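Local coordinates for protein acyl-CoA dehydrogenase (Thermus thermophilus, PDB 2Z1Q) that probably oxidises saturated acyl-CoA thioesters to their 2,3-dehydroacyl-CoA products, using bound FAD as the cofactor that takes up the electrons, at residues 122-127 against 256-261; 88-93 against 263-268. All blocks are in the same frame, centred on the assembly; numbering follows the deposited sequence.

How the contacts relate
Both contacts join the N-terminal helical part of the acyl-CoA dehydrogenase fold to helix 252-288, the long helix that opens the C-terminal helical part. Following the chain, residues 88-93 lead into helix 90-99, and residues 122-127 carry the last turn of helix 119-124 and the loop after it. The chain then runs through the strands of the middle domain before it reaches 256-261 and, after one intervening residue, 263-268. Contact 1 therefore closes a loop of 128 residues, nested within the 169-residue loop that contact 2 closes. Their centres lie about 15 Å apart. Contact 1 is near strand 144-147, which carries the FAD-binding Tyr146, whereas contact 2 is buried nearer the middle of the chain.

Contact 1: 122-127 against 256-261; sequences VYFGTE and AFNVLN
Tyr123 and Phe124, at the end of helix 119-124, meet Asn258 and Val259 in a small, partly buried helix-to-helix contact where the N-terminal domain leans on the start of helix 252-288. Its centre is the phenol ring of Tyr123, whose CD1 lies 4.0 Å from Asn258 CB. With CG anti to its own carbonyl carbon (chi1 -70°), Tyr123 sends the ring across to helix 252-288, and the ring stands nearly upright to the Asn258 amide, the two planes 83° apart. The same CD1 touches Val259 more loosely, 4.5 Å from CG1. Phe124 borders the Asn258 side chain more distantly.

No direct hydrogen bond joins the two helices. A water does so instead, 2.8 Å from Tyr123 OH and donating to Asn258 O over 2.7 Å; it thereby ties the phenol to the backbone of helix 252-288.

Helix 337-345 covers the contact through Met341, which touches Tyr123, Phe124 and Asn258, while Ile344 also packs on Tyr123. Val259 in turn rests on Tyr146 of strand 144-147, an FAD-binding residue, so the contact backs onto the cofactor site, with the Val259 side chain about 9 Å from the flavin nucleotide.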
loop_
_atom_site.group_PDB
_atom_site.type_symbol
_atom_site.label_atom_id
_atom_site.label_comp_id
_atom_site.label_asym_id
_atom_site.label_seq_id
_atom_site.Cartn_x
_atom_site.Cartn_y
_atom_site.Cartn_z
ATOM N N VAL B 122 7.506 16.805 -31.703
ATOM C CA VAL B 122 7.785 18.209 -31.405
ATOM C C VAL B 122 9.264 18.473 -31.136
ATOM O O VAL B 122 9.787 19.527 -31.486
ATOM C CB VAL B 122 6.984 18.690 -30.183
ATOM C CG1 VAL B 122 7.405 20.105 -29.805
ATOM C CG2 VAL B 122 5.494 18.647 -30.485
ATOM N N TYR B 123 9.948 17.520 -30.517
ATOM C CA TYR B 123 11.358 17.686 -30.195
ATOM C C TYR B 123 12.320 17.350 -31.337
ATOM O O TYR B 123 13.309 18.056 -31.540
ATOM C CB TYR B 123 11.726 16.834 -28.973
ATOM C CG TYR B 123 11.151 17.308 -27.655
ATOM C CD1 TYR B 123 11.289 16.530 -26.500
ATOM C CD2 TYR B 123 10.531 18.550 -27.540
ATOM C CE1 TYR B 123 10.829 16.985 -25.264
ATOM C CE2 TYR B 123 10.068 19.015 -26.310
ATOM C CZ TYR B 123 10.224 18.230 -25.178
ATOM O OH TYR B 123 9.796 18.716 -23.965
ATOM N N PHE B 124 12.040 16.283 -32.081
ATOM C CA PHE B 124 12.949 15.901 -33.159
ATOM C C PHE B 124 12.286 15.804 -34.524
ATOM O O PHE B 124 12.941 15.501 -35.518
ATOM C CB PHE B 124 13.637 14.567 -32.808
ATOM C CG PHE B 124 14.400 14.607 -31.510
ATOM C CD1 PHE B 124 13.725 14.579 -30.284
ATOM C CD2 PHE B 124 15.791 14.728 -31.501
ATOM C CE1 PHE B 124 14.425 14.676 -29.077
ATOM C CE2 PHE B 124 16.500 14.826 -30.286
ATOM C CZ PHE B 124 15.808 14.800 -29.080
ATOM N N GLY B 125 10.988 16.066 -34.575
ATOM C CA GLY B 125 10.282 15.981 -35.834
ATOM C C GLY B 125 10.845 16.894 -36.902
ATOM O O GLY B 125 11.069 18.086 -36.686
ATOM N N THR B 126 11.075 16.325 -38.073
ATOM C CA THR B 126 11.592 17.096 -39.178
ATOM C C THR B 126 10.529 18.099 -39.611
ATOM O O THR B 126 9.332 17.899 -39.385
ATOM C CB THR B 126 11.950 16.180 -40.347
ATOM O OG1 THR B 126 13.298 16.432 -40.748
ATOM C CG2 THR B 126 11.004 16.402 -41.515
ATOM N N GLU B 127 10.979 19.177 -40.236
ATOM C CA GLU B 127 10.093 20.224 -40.704
ATOM C C GLU B 127 8.859 19.688 -41.428
ATOM O O GLU B 127 7.727 19.988 -41.051
ATOM C CB GLU B 127 10.864 21.164 -41.633
ATOM C CG GLU B 127 12.128 21.782 -41.014
ATOM C CD GLU B 127 13.289 20.796 -40.857
ATOM O OE1 GLU B 127 13.800 20.293 -41.884
ATOM O OE2 GLU B 127 13.698 20.534 -39.703
ATOM N N ALA B 256 14.003 9.478 -25.983
ATOM C CA ALA B 256 13.542 8.789 -24.789
ATOM C C ALA B 256 13.857 9.527 -23.492
ATOM O O ALA B 256 13.009 9.614 -22.607
ATOM C CB ALA B 256 14.136 7.397 -24.735
ATOM N N PHE B 257 15.067 10.066 -23.380
ATOM C CA PHE B 257 15.445 10.758 -22.153
ATOM C C PHE B 257 14.735 12.096 -21.959
ATOM O O PHE B 257 14.334 12.429 -20.847
ATOM C CB PHE B 257 16.975 10.940 -22.092
ATOM C CG PHE B 257 17.747 9.632 -22.096
ATOM C CD1 PHE B 257 17.271 8.518 -21.399
ATOM C CD2 PHE B 257 18.949 9.518 -22.786
ATOM C CE1 PHE B 257 17.984 7.313 -21.394
ATOM C CE2 PHE B 257 19.672 8.316 -22.783
ATOM C CZ PHE B 257 19.187 7.215 -22.087
ATOM N N ASN B 258 14.550 12.857 -23.030
ATOM C CA ASN B 258 13.881 14.144 -22.889
ATOM C C ASN B 258 12.401 14.082 -22.601
ATOM O O ASN B 258 11.879 14.931 -21.869
ATOM C CB ASN B 258 14.109 15.018 -24.116
ATOM C CG ASN B 258 15.495 15.601 -24.139
ATOM O OD1 ASN B 258 16.406 15.034 -24.735
ATOM N ND2 ASN B 258 15.674 16.727 -23.458
ATOM N N VAL B 259 11.703 13.099 -23.159
ATOM C CA VAL B 259 10.276 13.017 -22.892
ATOM C C VAL B 259 10.039 12.643 -21.424
ATOM O O VAL B 259 9.063 13.077 -20.818
ATOM C CB VAL B 259 9.568 12.020 -23.844
ATOM C CG1 VAL B 259 9.801 12.465 -25.295
ATOM C CG2 VAL B 259 10.067 10.600 -23.611
ATOM N N LEU B 260 10.958 11.869 -20.853
ATOM C CA LEU B 260 10.830 11.470 -19.458
ATOM C C LEU B 260 10.755 12.658 -18.498
ATOM O O LEU B 260 10.060 12.574 -17.490
ATOM C CB LEU B 260 11.994 10.544 -19.047
ATOM C CG LEU B 260 11.822 9.044 -19.334
ATOM C CD1 LEU B 260 13.178 8.340 -19.285
ATOM C CD2 LEU B 260 10.849 8.445 -18.322
ATOM N N ASN B 261 11.444 13.762 -18.795
ATOM C CA ASN B 261 11.389 14.909 -17.886
ATOM C C ASN B 261 9.981 15.469 -17.759
ATOM O O ASN B 261 9.538 15.798 -16.661
ATOM C CB ASN B 261 12.338 16.030 -18.334
ATOM C CG ASN B 261 13.799 15.658 -18.190
ATOM O OD1 ASN B 261 14.177 14.888 -17.304
ATOM N ND2 ASN B 261 14.639 16.222 -19.054
HETATM O O HOH W 1 11.486 17.630 -21.944
#

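Contact 2: 88-93 against 263-268; sequences LPKVIS and GRYKLG
Van der Waals contact between the start of helix 90-99 and helix 252-288 comes from Lys90 and Tyr265, whose side chains cross at a slant. The phenol oxygen touches the aliphatic part of the lysine chain: Tyr265 OH is 3.6 Å from Lys90 CD and nearly as close to CB and CG. A bend in the lysine chain at chi2 (-49°) brings these methylenes together around the oxygen, while the ammonium end leads away to a salt bridge with Asp78.

A second van der Waals contact lies one helical turn further along helix 90-99, where Lys266 CE comes within 3.6 Å of Ser93 O; a bend at chi3 (62°) in an otherwise extended chain sets CE beside that carbonyl.

Polar links between the helices run through two waters, with no direct hydrogen bond across. One sits 2.6 Å from Ser93 OG and 2.9 Å from Tyr265 OH, joining the two hydroxyls. The other donates to Ser93 O at 2.7 Å and accepts from Lys266 NZ at 2.6 Å, so the buried ammonium group reaches the serine carbonyl through a single water; that ammonium also makes a weak hydrogen bond to Thr114 OG1. Asp78 also takes part in a hydrogen bond with Ser93 OG, so one carboxylate serves both Lys90 and Ser93.

This largely water-bridged helix-to-helix contact joins the N-terminal domain to the first helix of the C-terminal domain, the Lys266 side chain about 13 Å from the bound FAD. Other helices of the C-terminal part pack against the pair: Val324 and Leu331 of helix 300-331 touch Lys90, and Ile327 of that helix meets Tyr265 together with Ile354 of helix 348-372. Behind helix 90-99, Ile92 rests on helix 30-54.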
loop_
_atom_site.group_PDB
_atom_site.type_symbol
_atom_site.label_atom_id
_atom_site.label_comp_id
_atom_site.label_asym_id
_atom_site.label_seq_id
_atom_site.Cartn_x
_atom_site.Cartn_y
_atom_site.Cartn_z
ATOM N N LEU B 88 1.602 26.836 -24.895
ATOM C CA LEU B 88 1.441 27.522 -23.628
ATOM C C LEU B 88 2.461 27.096 -22.580
ATOM O O LEU B 88 3.123 26.070 -22.719
ATOM C CB LEU B 88 0.024 27.283 -23.106
ATOM C CG LEU B 88 -1.114 27.901 -23.925
ATOM C CD1 LEU B 88 -2.459 27.319 -23.492
ATOM C CD2 LEU B 88 -1.085 29.418 -23.742
ATOM N N PRO B 89 2.620 27.908 -21.524
ATOM C CA PRO B 89 3.569 27.602 -20.443
ATOM C C PRO B 89 3.315 26.232 -19.803
ATOM O O PRO B 89 2.164 25.830 -19.598
ATOM C CB PRO B 89 3.350 28.747 -19.462
ATOM C CG PRO B 89 3.007 29.898 -20.368
ATOM C CD PRO B 89 2.069 29.270 -21.384
ATOM N N LYS B 90 4.396 25.523 -19.485
ATOM C CA LYS B 90 4.297 24.200 -18.888
ATOM C C LYS B 90 3.344 24.151 -17.699
ATOM O O LYS B 90 2.739 23.113 -17.419
ATOM C CB LYS B 90 5.692 23.710 -18.507
ATOM C CG LYS B 90 6.626 23.697 -19.706
ATOM C CD LYS B 90 5.960 22.982 -20.892
ATOM C CE LYS B 90 6.679 23.254 -22.203
ATOM N NZ LYS B 90 5.901 22.754 -23.382
ATOM N N VAL B 91 3.181 25.277 -17.014
ATOM C CA VAL B 91 2.275 25.296 -15.880
ATOM C C VAL B 91 0.862 24.871 -16.286
ATOM O O VAL B 91 0.205 24.135 -15.556
ATOM C CB VAL B 91 2.202 26.688 -15.223
ATOM C CG1 VAL B 91 1.778 27.747 -16.238
ATOM C CG2 VAL B 91 1.225 26.638 -14.065
ATOM N N ILE B 92 0.408 25.333 -17.452
ATOM C CA ILE B 92 -0.932 25.008 -17.961
ATOM C C ILE B 92 -1.115 23.506 -18.232
ATOM O O ILE B 92 -2.083 22.900 -17.768
ATOM C CB ILE B 92 -1.234 25.800 -19.262
ATOM C CG1 ILE B 92 -1.296 27.300 -18.958
ATOM C CG2 ILE B 92 -2.544 25.336 -19.872
ATOM C CD1 ILE B 92 -1.611 28.149 -20.173
ATOM N N SER B 93 -0.193 22.906 -18.980
ATOM C CA SER B 93 -0.303 21.477 -19.252
ATOM C C SER B 93 -0.190 20.683 -17.948
ATOM O O SER B 93 -0.719 19.576 -17.836
ATOM C CB SER B 93 0.779 21.034 -20.246
ATOM O OG SER B 93 2.056 21.505 -19.865
ATOM N N GLY B 263 7.121 13.841 -18.634
ATOM C CA GLY B 263 6.254 12.820 -18.095
ATOM C C GLY B 263 6.326 12.775 -16.583
ATOM O O GLY B 263 5.312 12.568 -15.922
ATOM N N ARG B 264 7.509 12.993 -16.022
ATOM C CA ARG B 264 7.631 12.931 -14.578
ATOM C C ARG B 264 6.937 14.053 -13.833
ATOM O O ARG B 264 6.248 13.796 -12.843
ATOM C CB ARG B 264 9.100 12.857 -14.181
ATOM C CG ARG B 264 9.747 11.537 -14.572
ATOM C CD ARG B 264 11.262 11.579 -14.464
ATOM N NE ARG B 264 11.841 10.285 -14.813
ATOM C CZ ARG B 264 13.129 10.074 -15.068
ATOM N NH1 ARG B 264 13.554 8.852 -15.375
ATOM N NH2 ARG B 264 13.988 11.080 -15.025
ATOM N N TYR B 265 7.082 15.294 -14.274
ATOM C CA TYR B 265 6.403 16.314 -13.504
ATOM C C TYR B 265 4.903 16.330 -13.744
ATOM O O TYR B 265 4.147 16.700 -12.846
ATOM C CB TYR B 265 7.024 17.693 -13.712
ATOM C CG TYR B 265 6.920 18.258 -15.092
ATOM C CD1 TYR B 265 5.698 18.730 -15.586
ATOM C CD2 TYR B 265 8.050 18.404 -15.879
ATOM C CE1 TYR B 265 5.620 19.343 -16.831
ATOM C CE2 TYR B 265 7.988 19.015 -17.123
ATOM C CZ TYR B 265 6.773 19.487 -17.591
ATOM O OH TYR B 265 6.742 20.151 -18.797
ATOM N N LYS B 266 4.458 15.910 -14.930
ATOM C CA LYS B 266 3.019 15.871 -15.202
ATOM C C LYS B 266 2.406 14.739 -14.365
ATOM O O LYS B 266 1.282 14.853 -13.875
ATOM C CB LYS B 266 2.740 15.658 -16.704
ATOM C CG LYS B 266 3.183 16.833 -17.595
ATOM C CD LYS B 266 2.663 16.721 -19.024
ATOM C CE LYS B 266 1.138 16.739 -19.058
ATOM N NZ LYS B 266 0.605 16.596 -20.443
ATOM N N LEU B 267 3.146 13.655 -14.176
ATOM C CA LEU B 267 2.649 12.546 -13.377
ATOM C C LEU B 267 2.584 12.986 -11.905
ATOM O O LEU B 267 1.629 12.668 -11.180
ATOM C CB LEU B 267 3.581 11.337 -13.527
ATOM C CG LEU B 267 3.193 10.108 -12.713
ATOM C CD1 LEU B 267 1.817 9.651 -13.139
ATOM C CD2 LEU B 267 4.203 9.007 -12.928
ATOM N N GLY B 268 3.605 13.724 -11.473
ATOM C CA GLY B 268 3.620 14.228 -10.113
ATOM C C GLY B 268 2.393 15.092 -9.895
ATOM O O GLY B 268 1.795 15.047 -8.821
HETATM O O HOH W 2 4.130 20.006 -20.109
HETATM O O HOH W 3 -1.498 18.062 -19.943
#